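Local coordinates for actin-related protein 8 (PDB 4FO0), which binds ATP, hydrolyses it only weakly without polymerising, and serves as a proposed core subunit of the INO80 chromatin remodelling complex, at residues N77-V82 / F287-Q292; K124-S129 / E133-E138; A140-P145 / R337-P342; C301-K306 / L310-L315. All coordinates share one frame; numbering follows the deposited sequence. Where two conformers were deposited one is given.

Contact 1 (N77-V82 / F287-Q292)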
# COMPACT_ATOMS: atom_id res chain seq x y z
N ASN A 77 -21.07 -6.85 13.53
CA ASN A 77 -21.15 -8.26 13.21
C ASN A 77 -19.81 -8.81 12.75
O ASN A 77 -19.47 -9.96 13.03
CB ASN A 77 -22.26 -8.52 12.18
CG ASN A 77 -23.64 -8.10 12.68
OD1 ASN A 77 -23.98 -8.24 13.88
ND2 ASN A 77 -24.44 -7.56 11.77
N GLY A 78 -19.05 -7.97 12.05
CA GLY A 78 -17.70 -8.31 11.65
C GLY A 78 -16.79 -8.52 12.85
O GLY A 78 -15.99 -9.47 12.90
N LEU A 79 -16.91 -7.63 13.83
CA LEU A 79 -16.06 -7.70 15.01
C LEU A 79 -16.40 -8.96 15.81
O LEU A 79 -15.54 -9.54 16.48
CB LEU A 79 -16.23 -6.43 15.83
CG LEU A 79 -15.37 -6.27 17.08
CD1 LEU A 79 -13.90 -6.26 16.71
CD2 LEU A 79 -15.75 -5.00 17.83
N LYS A 80 -17.64 -9.41 15.71
CA LYS A 80 -18.03 -10.68 16.31
C LYS A 80 -17.43 -11.88 15.57
O LYS A 80 -17.11 -12.89 16.18
CB LYS A 80 -19.55 -10.82 16.40
CG LYS A 80 -20.17 -9.96 17.47
CD LYS A 80 -21.64 -9.96 17.29
CE LYS A 80 -22.32 -8.91 18.13
NZ LYS A 80 -23.58 -8.52 17.43
N MET A 81 -17.28 -11.77 14.26
CA MET A 81 -16.57 -12.83 13.53
C MET A 81 -15.08 -12.86 13.89
O MET A 81 -14.52 -13.94 14.09
CB MET A 81 -16.80 -12.70 12.03
CG MET A 81 -18.28 -12.73 11.64
SD MET A 81 -19.13 -14.23 12.22
CE MET A 81 -18.05 -15.53 11.61
N VAL A 82 -14.46 -11.69 13.97
CA VAL A 82 -13.08 -11.57 14.44
C VAL A 82 -12.93 -12.22 15.80
O VAL A 82 -12.06 -13.06 16.02
CB VAL A 82 -12.61 -10.08 14.54
CG1 VAL A 82 -11.15 -10.01 14.92
CG2 VAL A 82 -12.83 -9.35 13.21
N PHE A 287 -8.39 0.31 14.02
CA PHE A 287 -7.63 0.40 15.26
C PHE A 287 -7.94 1.68 16.04
O PHE A 287 -8.08 1.66 17.25
CB PHE A 287 -6.13 0.32 14.97
CG PHE A 287 -5.30 0.14 16.20
CD1 PHE A 287 -5.63 -0.84 17.14
CD2 PHE A 287 -4.19 0.92 16.43
CE1 PHE A 287 -4.87 -1.03 18.28
CE2 PHE A 287 -3.41 0.74 17.57
CZ PHE A 287 -3.75 -0.23 18.50
N TYR A 288 -8.06 2.79 15.33
CA TYR A 288 -8.47 4.02 15.97
C TYR A 288 -9.82 3.87 16.65
O TYR A 288 -10.00 4.24 17.81
CB TYR A 288 -8.52 5.16 14.95
CG TYR A 288 -9.06 6.45 15.52
CD1 TYR A 288 -8.49 7.02 16.66
CD2 TYR A 288 -10.13 7.10 14.93
CE1 TYR A 288 -8.99 8.21 17.20
CE2 TYR A 288 -10.63 8.28 15.44
CZ TYR A 288 -10.05 8.83 16.58
OH TYR A 288 -10.56 10.00 17.08
N TRP A 289 -10.79 3.33 15.92
CA TRP A 289 -12.15 3.18 16.44
C TRP A 289 -12.18 2.27 17.66
O TRP A 289 -12.86 2.54 18.66
CB TRP A 289 -13.07 2.64 15.35
CG TRP A 289 -14.39 2.04 15.81
CD1 TRP A 289 -15.46 2.70 16.34
CD2 TRP A 289 -14.77 0.66 15.75
NE1 TRP A 289 -16.48 1.82 16.62
CE2 TRP A 289 -16.07 0.55 16.27
CE3 TRP A 289 -14.12 -0.51 15.32
CZ2 TRP A 289 -16.75 -0.67 16.36
CZ3 TRP A 289 -14.79 -1.71 15.41
CH2 TRP A 289 -16.09 -1.78 15.93
N LEU A 290 -11.40 1.19 17.60
CA LEU A 290 -11.31 0.29 18.75
C LEU A 290 -10.69 1.03 19.94
O LEU A 290 -11.22 0.96 21.05
CB LEU A 290 -10.51 -0.96 18.39
CG LEU A 290 -11.13 -1.82 17.29
CD1 LEU A 290 -10.16 -2.90 16.78
CD2 LEU A 290 -12.40 -2.43 17.79
N MET A 291 -9.59 1.74 19.70
CA MET A 291 -8.92 2.49 20.77
C MET A 291 -9.81 3.56 21.40
O MET A 291 -9.74 3.81 22.60
CB MET A 291 -7.64 3.14 20.27
CG MET A 291 -6.54 2.16 19.98
SD MET A 291 -4.95 2.98 19.61
CE MET A 291 -5.33 4.02 18.21
N GLN A 292 -10.65 4.21 20.62
CA GLN A 292 -11.57 5.16 21.22
C GLN A 292 -12.41 4.48 22.28
O GLN A 292 -12.55 4.99 23.40
CB GLN A 292 -12.46 5.78 20.17
CG GLN A 292 -11.83 6.91 19.43
CD GLN A 292 -12.78 7.47 18.40
OE1 GLN A 292 -13.09 6.82 17.40
NE2 GLN A 292 -13.28 8.68 18.64
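Of residues 77-82 only Leu79 touches the facing segment, turning one methyl, CD2, to both Trp289 and Leu290. The leucine and the tryptophan come from opposite directions, and CD2 stands 3.8 Å from Trp289 CH2, near the far corner of the six-membered ring, which it meets obliquely. Trp289 was modelled in two conformers, and this approach holds for the one described here. The same Leu79 methyl lies 4.2 Å from Leu290 CD2. With CG anti to the backbone N (chi1 -177°), the leucine reaches across the gap between backbones whose nearest CA atoms, those of Leu79 and Leu290, are 10.0 Å apart. Helix 71-88 lies in the long excursion between two paired strands of the actin fold, 38-47 and 134-136, and here it docks on helix 280-293. The packed side continues into helix 353-359, where Gln356 touches Leu79 and Glu353 touches Leu290. Within helix 280-293 the Met291 sulfur lies over one face of the Phe287 ring, displaced toward its rim. The solvent side is much looser: Asn77, Lys80 and Met81, also of segment 77-82, are exposed and do not touch segment 287-292. Trp289 itself is only partly buried, and Arg293 makes a cation-pi contact with its ring.

Contact 2 (K124-S129 / E133-E138)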
# COMPACT_ATOMS: atom_id res chain seq x y z
N LYS A 124 7.83 21.46 12.60
CA LYS A 124 7.11 22.67 12.21
C LYS A 124 6.43 22.54 10.87
O LYS A 124 6.74 21.66 10.07
CB LYS A 124 8.05 23.87 12.22
CG LYS A 124 9.32 23.64 11.48
CD LYS A 124 10.36 24.63 11.91
CE LYS A 124 10.58 24.55 13.41
NZ LYS A 124 11.46 25.67 13.86
N TRP A 125 5.47 23.42 10.63
CA TRP A 125 4.81 23.47 9.35
C TRP A 125 5.84 23.77 8.27
O TRP A 125 6.79 24.51 8.49
CB TRP A 125 3.81 24.59 9.36
CG TRP A 125 2.78 24.48 10.43
CD1 TRP A 125 2.49 25.42 11.37
CD2 TRP A 125 1.87 23.39 10.65
NE1 TRP A 125 1.45 24.99 12.17
CE2 TRP A 125 1.06 23.75 11.75
CE3 TRP A 125 1.66 22.16 10.02
CZ2 TRP A 125 0.05 22.92 12.24
CZ3 TRP A 125 0.66 21.34 10.51
CH2 TRP A 125 -0.13 21.72 11.61
N THR A 126 5.63 23.18 7.09
CA THR A 126 6.39 23.58 5.91
C THR A 126 6.30 25.10 5.72
O THR A 126 5.22 25.69 5.81
CB THR A 126 5.81 22.91 4.68
OG1 THR A 126 5.90 21.49 4.85
CG2 THR A 126 6.54 23.35 3.42
N ASN A 127 7.42 25.75 5.46
CA ASN A 127 7.36 27.18 5.23
C ASN A 127 6.85 27.54 3.84
O ASN A 127 7.38 27.09 2.83
CB ASN A 127 8.70 27.87 5.49
CG ASN A 127 8.62 29.36 5.27
OD1 ASN A 127 8.04 30.09 6.08
ND2 ASN A 127 9.17 29.82 4.16
N THR A 128 5.81 28.36 3.82
CA THR A 128 5.20 28.78 2.57
C THR A 128 5.20 30.30 2.44
O THR A 128 4.38 30.88 1.72
CB THR A 128 3.76 28.26 2.47
OG1 THR A 128 2.93 28.98 3.40
CG2 THR A 128 3.70 26.77 2.80
N SER A 129 6.12 30.96 3.15
CA SER A 129 6.23 32.41 3.12
C SER A 129 6.43 32.95 1.71
O SER A 129 5.84 33.95 1.31
CB SER A 129 7.37 32.88 4.03
OG SER A 129 7.05 32.69 5.39
N GLU A 133 4.00 27.61 -5.67
CA GLU A 133 2.77 27.21 -6.34
C GLU A 133 2.35 25.83 -5.89
O GLU A 133 1.17 25.48 -5.95
CB GLU A 133 2.94 27.16 -7.85
CG GLU A 133 3.27 28.45 -8.51
CD GLU A 133 3.64 28.22 -9.96
OE1 GLU A 133 3.44 27.08 -10.44
OE2 GLU A 133 4.13 29.16 -10.62
N TYR A 134 3.33 25.02 -5.49
CA TYR A 134 3.06 23.69 -4.99
C TYR A 134 4.13 23.14 -4.07
O TYR A 134 5.25 23.66 -3.99
CB TYR A 134 2.85 22.72 -6.14
CG TYR A 134 4.08 22.51 -6.97
CD1 TYR A 134 4.20 23.09 -8.23
CD2 TYR A 134 5.15 21.76 -6.50
CE1 TYR A 134 5.32 22.91 -9.00
CE2 TYR A 134 6.29 21.58 -7.26
CZ TYR A 134 6.37 22.15 -8.51
OH TYR A 134 7.50 21.97 -9.28
N LEU A 135 3.78 22.05 -3.40
CA LEU A 135 4.70 21.35 -2.53
C LEU A 135 4.51 19.88 -2.77
O LEU A 135 3.43 19.44 -3.14
CB LEU A 135 4.42 21.72 -1.07
CG LEU A 135 4.85 23.17 -0.79
CD1 LEU A 135 3.89 23.88 0.11
CD2 LEU A 135 6.24 23.18 -0.21
N VAL A 136 5.57 19.12 -2.57
CA VAL A 136 5.53 17.71 -2.89
C VAL A 136 5.94 16.83 -1.73
O VAL A 136 6.79 17.20 -0.93
CB VAL A 136 6.44 17.41 -4.09
CG1 VAL A 136 6.49 15.91 -4.37
CG2 VAL A 136 5.94 18.16 -5.28
N GLY A 137 5.32 15.66 -1.65
CA GLY A 137 5.73 14.65 -0.70
C GLY A 137 5.58 15.07 0.75
O GLY A 137 4.54 15.59 1.17
N GLU A 138 6.64 14.85 1.51
CA GLU A 138 6.63 15.18 2.93
C GLU A 138 6.41 16.67 3.19
O GLU A 138 5.74 17.05 4.15
CB GLU A 138 7.94 14.72 3.56
CG GLU A 138 7.96 14.88 5.06
CD GLU A 138 8.29 13.59 5.77
OE1 GLU A 138 8.65 13.66 6.97
OE2 GLU A 138 8.20 12.52 5.12
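Leu135 meets Thr126 and Thr128 with its two methyls, one to each threonine. From CB, which points toward the loop 124-129, the side chain turns so that CG lies anti to the carbonyl carbon (chi1 -71°), and at CG it forks. Branch CD2 meets Thr126 tip to tip, 3.6 Å from Thr126 CG2. The other branch, CD1, lies 4.0 Å from Thr128 CG2, and here the two side chains cross at about a right angle. Val143, Tyr149 and Ala45 also touch Leu135, so its buried fork is enclosed by more than the loop.

Both threonines divide their work, turning a methyl to the leucine and sending the hydroxyl to another partner: Thr126 OG1 bonds to Glu139 O, and Thr128 OG1 to Asp147 OD1. Further along the loop, Ser129 OG donates to Asn127 OD1 over 2.9 Å, beside a bound glycerol that hydrogen-bonds Thr128 N. The loop thus folds over one side of strand 134-136, which pairs antiparallel with strand 38-47 and leads through Gly137, the N-cap, into helix 138-141; this strand, glycine and short helix are consistent with subdomain 2 of the actin fold.

Contact 3 (A140-P145 / R337-P342); sequences ALYVNP and RHPDSP
Tyr142 and Pro339 touch where, by comparison with actin, subdomains 2 and 4 probably face each other. The tyrosine follows the short helix 138-141, and the proline sits in a type II beta turn, His338 to Ser341, between strands 330-336 and 343-350. Their side chains cross at about a right angle, Pro339 CG lying at the edge of the phenol ring, near its plane and 4.2 Å from Tyr142 CD2. Beside this apolar touch, Asn144 ND2 and Asp340 OD2 merely come near, 4.5 Å apart. Asn144 ND2 bonds to a bound glycerol and Asn144 OD1 accepts from Leu146 N, while Asp340 OD2 accepts from the indole NE1 of Trp125.

Around the first shell, Met307 of helix 306-319 touches Tyr142, Pro339 and His338. Ser121 holds the turn and the residue before it: its OG bonds to His338 O and its carbonyl oxygen receives Arg337 NH1. Asp340, at the third position of the turn, takes the positive phi (70°) that a type II turn demands. The turn's closing backbone bond, Ser341 N to His338 O, is weak, but Ser341 OG reaches the same oxygen at 2.9 Å, from 55° above the carbonyl plane.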
# COMPACT_ATOMS: atom_id res chain seq x y z
N ALA A 140 4.55 18.50 1.43
CA ALA A 140 3.12 18.65 1.24
C ALA A 140 2.35 18.21 2.49
O ALA A 140 1.41 18.90 2.91
CB ALA A 140 2.66 17.90 0.01
N LEU A 141 2.75 17.10 3.11
CA LEU A 141 2.05 16.60 4.29
C LEU A 141 2.08 17.62 5.42
O LEU A 141 1.17 17.66 6.25
CB LEU A 141 2.63 15.29 4.80
CG LEU A 141 2.57 14.05 3.92
CD1 LEU A 141 3.36 12.94 4.57
CD2 LEU A 141 1.15 13.62 3.69
N TYR A 142 3.14 18.43 5.45
CA TYR A 142 3.39 19.34 6.57
C TYR A 142 2.93 20.78 6.36
O TYR A 142 3.28 21.68 7.12
CB TYR A 142 4.86 19.30 6.95
CG TYR A 142 5.14 18.18 7.88
CD1 TYR A 142 5.34 16.89 7.40
CD2 TYR A 142 5.15 18.38 9.25
CE1 TYR A 142 5.59 15.84 8.26
CE2 TYR A 142 5.40 17.35 10.11
CZ TYR A 142 5.61 16.08 9.61
OH TYR A 142 5.85 15.04 10.48
N VAL A 143 2.15 20.99 5.32
CA VAL A 143 1.52 22.27 5.13
C VAL A 143 0.43 22.47 6.19
O VAL A 143 -0.45 21.63 6.35
CB VAL A 143 0.93 22.37 3.72
CG1 VAL A 143 0.04 23.59 3.57
CG2 VAL A 143 2.07 22.38 2.69
N ASN A 144 0.54 23.56 6.95
CA ASN A 144 -0.49 23.96 7.88
C ASN A 144 -1.85 23.88 7.19
O ASN A 144 -2.04 24.42 6.12
CB ASN A 144 -0.21 25.38 8.37
CG ASN A 144 -1.17 25.85 9.45
OD1 ASN A 144 -2.33 25.46 9.50
ND2 ASN A 144 -0.68 26.73 10.31
N PRO A 145 -2.80 23.16 7.80
CA PRO A 145 -4.14 22.94 7.24
C PRO A 145 -4.87 24.26 7.02
O PRO A 145 -5.82 24.31 6.23
CB PRO A 145 -4.86 22.16 8.34
CG PRO A 145 -3.81 21.64 9.21
CD PRO A 145 -2.62 22.51 9.11
N ARG A 337 4.39 14.56 18.51
CA ARG A 337 5.24 15.70 18.24
C ARG A 337 4.71 16.45 17.02
O ARG A 337 5.35 16.51 15.97
CB ARG A 337 6.68 15.24 17.99
CG ARG A 337 7.28 14.50 19.16
CD ARG A 337 8.75 14.20 18.94
NE ARG A 337 9.45 13.91 20.19
CZ ARG A 337 10.11 14.82 20.90
NH1 ARG A 337 10.18 16.07 20.49
NH2 ARG A 337 10.72 14.47 22.03
N HIS A 338 3.53 17.04 17.17
CA HIS A 338 2.95 17.80 16.08
C HIS A 338 3.42 19.23 16.07
O HIS A 338 3.78 19.79 17.10
CB HIS A 338 1.44 17.75 16.16
CG HIS A 338 0.88 16.40 15.85
ND1 HIS A 338 -0.46 16.09 15.99
CD2 HIS A 338 1.49 15.27 15.41
CE1 HIS A 338 -0.65 14.83 15.64
NE2 HIS A 338 0.51 14.31 15.29
N PRO A 339 3.42 19.84 14.88
CA PRO A 339 3.72 21.27 14.87
C PRO A 339 2.68 22.02 15.71
O PRO A 339 1.55 21.54 15.84
CB PRO A 339 3.61 21.64 13.38
CG PRO A 339 3.67 20.32 12.64
CD PRO A 339 3.04 19.32 13.56
N ASP A 340 3.05 23.16 16.29
CA ASP A 340 2.09 23.99 17.03
C ASP A 340 1.65 23.34 18.35
O ASP A 340 0.66 23.72 18.96
CB ASP A 340 0.85 24.30 16.17
CG ASP A 340 1.03 25.55 15.29
OD1 ASP A 340 2.15 26.12 15.26
OD2 ASP A 340 0.04 25.94 14.63
N SER A 341 2.41 22.34 18.78
CA SER A 341 2.18 21.72 20.08
C SER A 341 3.50 21.29 20.72
O SER A 341 4.57 21.34 20.09
CB SER A 341 1.21 20.54 19.96
OG SER A 341 1.56 19.70 18.89
N PRO A 342 3.44 20.91 22.00
CA PRO A 342 4.61 20.43 22.74
C PRO A 342 4.95 19.00 22.37
O PRO A 342 4.13 18.35 21.74
CB PRO A 342 4.16 20.51 24.19
CG PRO A 342 2.65 20.59 24.14
CD PRO A 342 2.27 21.19 22.86

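Contact 4 (C301-K306 / L310-L315); sequences CQLTNK and LLLQHL. With ATP (adenosine-5'-triphosphate), chain C.
Leu303 and Leu312 cross at about a right angle, with Leu303 CD2 laid against Leu312 CD1 at 3.4 Å. The contact is the folding back of a helix-entry loop onto its own helix: residues 302-305 form a type I beta turn, Asn305 is the N-cap of helix 306-319, and the chain then turns into a helix whose Leu312 packs back on the loop. In the actin fold this helix probably belongs to subdomain 4.

Cys301 approaches Leu312 next to Leu303. Its sulfur is anti to the backbone N (chi1 -160°), a setting that points it at the isopropyl fork, and Cys301 SG is 4.1 Å from both Leu312 CD1 and Leu312 CD2. Leu312 therefore presents CD1 to two partners at once. Tyr288 of helix 280-293 touches Cys301, Leu303 and Leu312 alike and joins the cluster to that helix. On another side of helix 306-319, Gln313 lines the ATP pocket near the ribose, so the helix that packs on the loop also contributes to the nucleotide site.

Polar bonds join the beta turn to the first turn of the helix. Asn305 OD1 caps Asp308 N, and the carboxylate of Asp308 reaches back through OD2 to Gln302 N, stitching the two together from both directions. Lys306 sends its side chain away from segment 310-315, while its backbone joins the helix: Leu310 N donates to Lys306 O at 3.0 Å, with an N-H...O angle of 158°.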
# COMPACT_ATOMS: atom_id res chain seq x y z
N CYS A 301 -8.17 14.03 18.40
CA CYS A 301 -7.88 13.39 17.16
C CYS A 301 -9.01 13.45 16.18
O CYS A 301 -10.14 13.38 16.53
CB CYS A 301 -7.53 11.96 17.46
SG CYS A 301 -6.62 11.05 16.25
N GLN A 302 -8.67 13.59 14.92
CA GLN A 302 -9.64 13.59 13.82
C GLN A 302 -9.07 12.89 12.60
O GLN A 302 -7.91 13.11 12.24
CB GLN A 302 -9.98 15.00 13.39
CG GLN A 302 -10.40 15.93 14.48
CD GLN A 302 -10.39 17.36 14.00
OE1 GLN A 302 -11.43 17.88 13.58
NE2 GLN A 302 -9.22 18.00 14.02
N LEU A 303 -9.90 12.08 11.94
CA LEU A 303 -9.46 11.31 10.78
C LEU A 303 -9.23 12.18 9.53
O LEU A 303 -8.51 11.78 8.61
CB LEU A 303 -10.44 10.18 10.48
CG LEU A 303 -10.45 9.09 11.56
CD1 LEU A 303 -11.66 8.15 11.42
CD2 LEU A 303 -9.16 8.30 11.51
N THR A 304 -9.83 13.36 9.51
CA THR A 304 -9.67 14.30 8.41
C THR A 304 -8.36 15.07 8.48
O THR A 304 -8.03 15.85 7.59
CB THR A 304 -10.79 15.35 8.43
OG1 THR A 304 -10.85 15.95 9.73
CG2 THR A 304 -12.12 14.71 8.13
N ASN A 305 -7.61 14.85 9.55
CA ASN A 305 -6.41 15.62 9.81
C ASN A 305 -5.11 14.83 9.49
O ASN A 305 -4.88 13.76 10.03
CB ASN A 305 -6.45 16.10 11.26
CG ASN A 305 -5.22 16.89 11.65
OD1 ASN A 305 -4.15 16.32 11.94
ND2 ASN A 305 -5.35 18.20 11.66
N LYS A 306 -4.29 15.37 8.60
CA LYS A 306 -3.09 14.66 8.13
C LYS A 306 -2.14 14.23 9.23
O LYS A 306 -1.61 13.12 9.19
CB LYS A 306 -2.32 15.52 7.12
CG LYS A 306 -2.61 15.18 5.67
CD LYS A 306 -3.17 16.37 4.90
CE LYS A 306 -2.15 17.49 4.77
NZ LYS A 306 -2.82 18.81 5.01
N LEU A 310 -1.12 10.41 10.28
CA LEU A 310 0.24 9.88 10.39
C LEU A 310 0.42 9.20 11.75
O LEU A 310 1.06 8.15 11.86
CB LEU A 310 1.29 10.98 10.19
CG LEU A 310 1.34 11.59 8.79
CD1 LEU A 310 2.28 12.76 8.76
CD2 LEU A 310 1.78 10.55 7.77
N LEU A 311 -0.17 9.81 12.78
CA LEU A 311 -0.13 9.26 14.13
C LEU A 311 -0.81 7.89 14.20
O LEU A 311 -0.24 6.93 14.72
CB LEU A 311 -0.80 10.22 15.10
CG LEU A 311 -0.84 9.72 16.54
CD1 LEU A 311 0.56 9.61 17.11
CD2 LEU A 311 -1.71 10.64 17.38
N LEU A 312 -2.03 7.82 13.68
CA LEU A 312 -2.78 6.57 13.66
C LEU A 312 -2.02 5.48 12.90
O LEU A 312 -1.85 4.37 13.42
CB LEU A 312 -4.19 6.78 13.10
CG LEU A 312 -4.99 7.79 13.96
CD1 LEU A 312 -6.38 8.09 13.39
CD2 LEU A 312 -5.08 7.32 15.41
N GLN A 313 -1.53 5.79 11.70
CA GLN A 313 -0.71 4.82 10.99
C GLN A 313 0.40 4.35 11.91
O GLN A 313 0.68 3.15 12.01
CB GLN A 313 -0.11 5.38 9.71
CG GLN A 313 -1.11 5.72 8.65
CD GLN A 313 -1.13 4.73 7.52
OE1 GLN A 313 -2.05 3.91 7.40
NE2 GLN A 313 -0.12 4.81 6.65
N HIS A 314 1.03 5.30 12.59
CA HIS A 314 2.21 4.97 13.38
C HIS A 314 1.85 4.07 14.55
O HIS A 314 2.54 3.08 14.82
CB HIS A 314 2.92 6.23 13.87
CG HIS A 314 4.01 5.95 14.86
ND1 HIS A 314 5.17 5.29 14.52
CD2 HIS A 314 4.09 6.20 16.18
CE1 HIS A 314 5.93 5.16 15.59
NE2 HIS A 314 5.29 5.70 16.62
N LEU A 315 0.77 4.42 15.24
CA LEU A 315 0.28 3.63 16.36
C LEU A 315 -0.04 2.20 15.95
O LEU A 315 0.39 1.25 16.61
CB LEU A 315 -0.95 4.30 16.99
CG LEU A 315 -0.60 5.61 17.71
CD1 LEU A 315 -1.79 6.17 18.47
CD2 LEU A 315 0.58 5.42 18.64
PG ATP C . -1.34 0.65 -2.40
O1G ATP C . -0.47 -0.53 -2.74
O2G ATP C . -1.54 1.64 -3.52
O3G ATP C . -2.61 0.33 -1.65
PB ATP C . 1.13 1.64 -1.23
O1B ATP C . 1.32 3.10 -0.90
O2B ATP C . 1.90 0.93 -2.32
O3B ATP C . -0.46 1.47 -1.33
PA ATP C . 2.65 0.29 0.77
O1A ATP C . 3.58 1.47 0.91
O2A ATP C . 3.10 -0.99 0.12
O3A ATP C . 1.28 0.82 0.14
O5' ATP C . 2.13 -0.07 2.24
C5' ATP C . 1.64 1.00 3.03
C4' ATP C . 0.96 0.42 4.24
O4' ATP C . 1.92 -0.37 4.94
C3' ATP C . 0.48 1.47 5.22
O3' ATP C . -0.88 1.21 5.59
C2' ATP C . 1.39 1.31 6.42
O2' ATP C . 0.75 1.62 7.65
C1' ATP C . 1.71 -0.16 6.32
N9 ATP C . 2.87 -0.50 7.16
C8 ATP C . 4.12 -0.07 6.99
N7 ATP C . 4.93 -0.57 7.95
C5 ATP C . 4.18 -1.33 8.76
C6 ATP C . 4.42 -2.14 9.97
N6 ATP C . 5.66 -2.21 10.49
N1 ATP C . 3.35 -2.78 10.51
C2 ATP C . 2.11 -2.70 9.98
N3 ATP C . 1.83 -1.97 8.88
C4 ATP C . 2.81 -1.28 8.24

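How the contacts relate
From the N terminus, helix 71-88 opens contact 1, which closes only at helix 280-293, some 200 residues on, joining the two helices. Inside that loop contact 2 closes a small one, between segment 124-129 and strand 134-136. Directly afterwards segment 140-145, at the end of helix 138-141, opens contact 3; it closes at the turn between strands 330-336 and 343-350, beyond the end of contact 1, so the two long loops cross. Contact 4, which joins an entry loop to helix 306-319, nests within contact 3 and follows contact 1 in series. Contacts 2 and 3 touch through Thr126 N and Tyr142 O, whereas Tyr288 joins contacts 1 and 4.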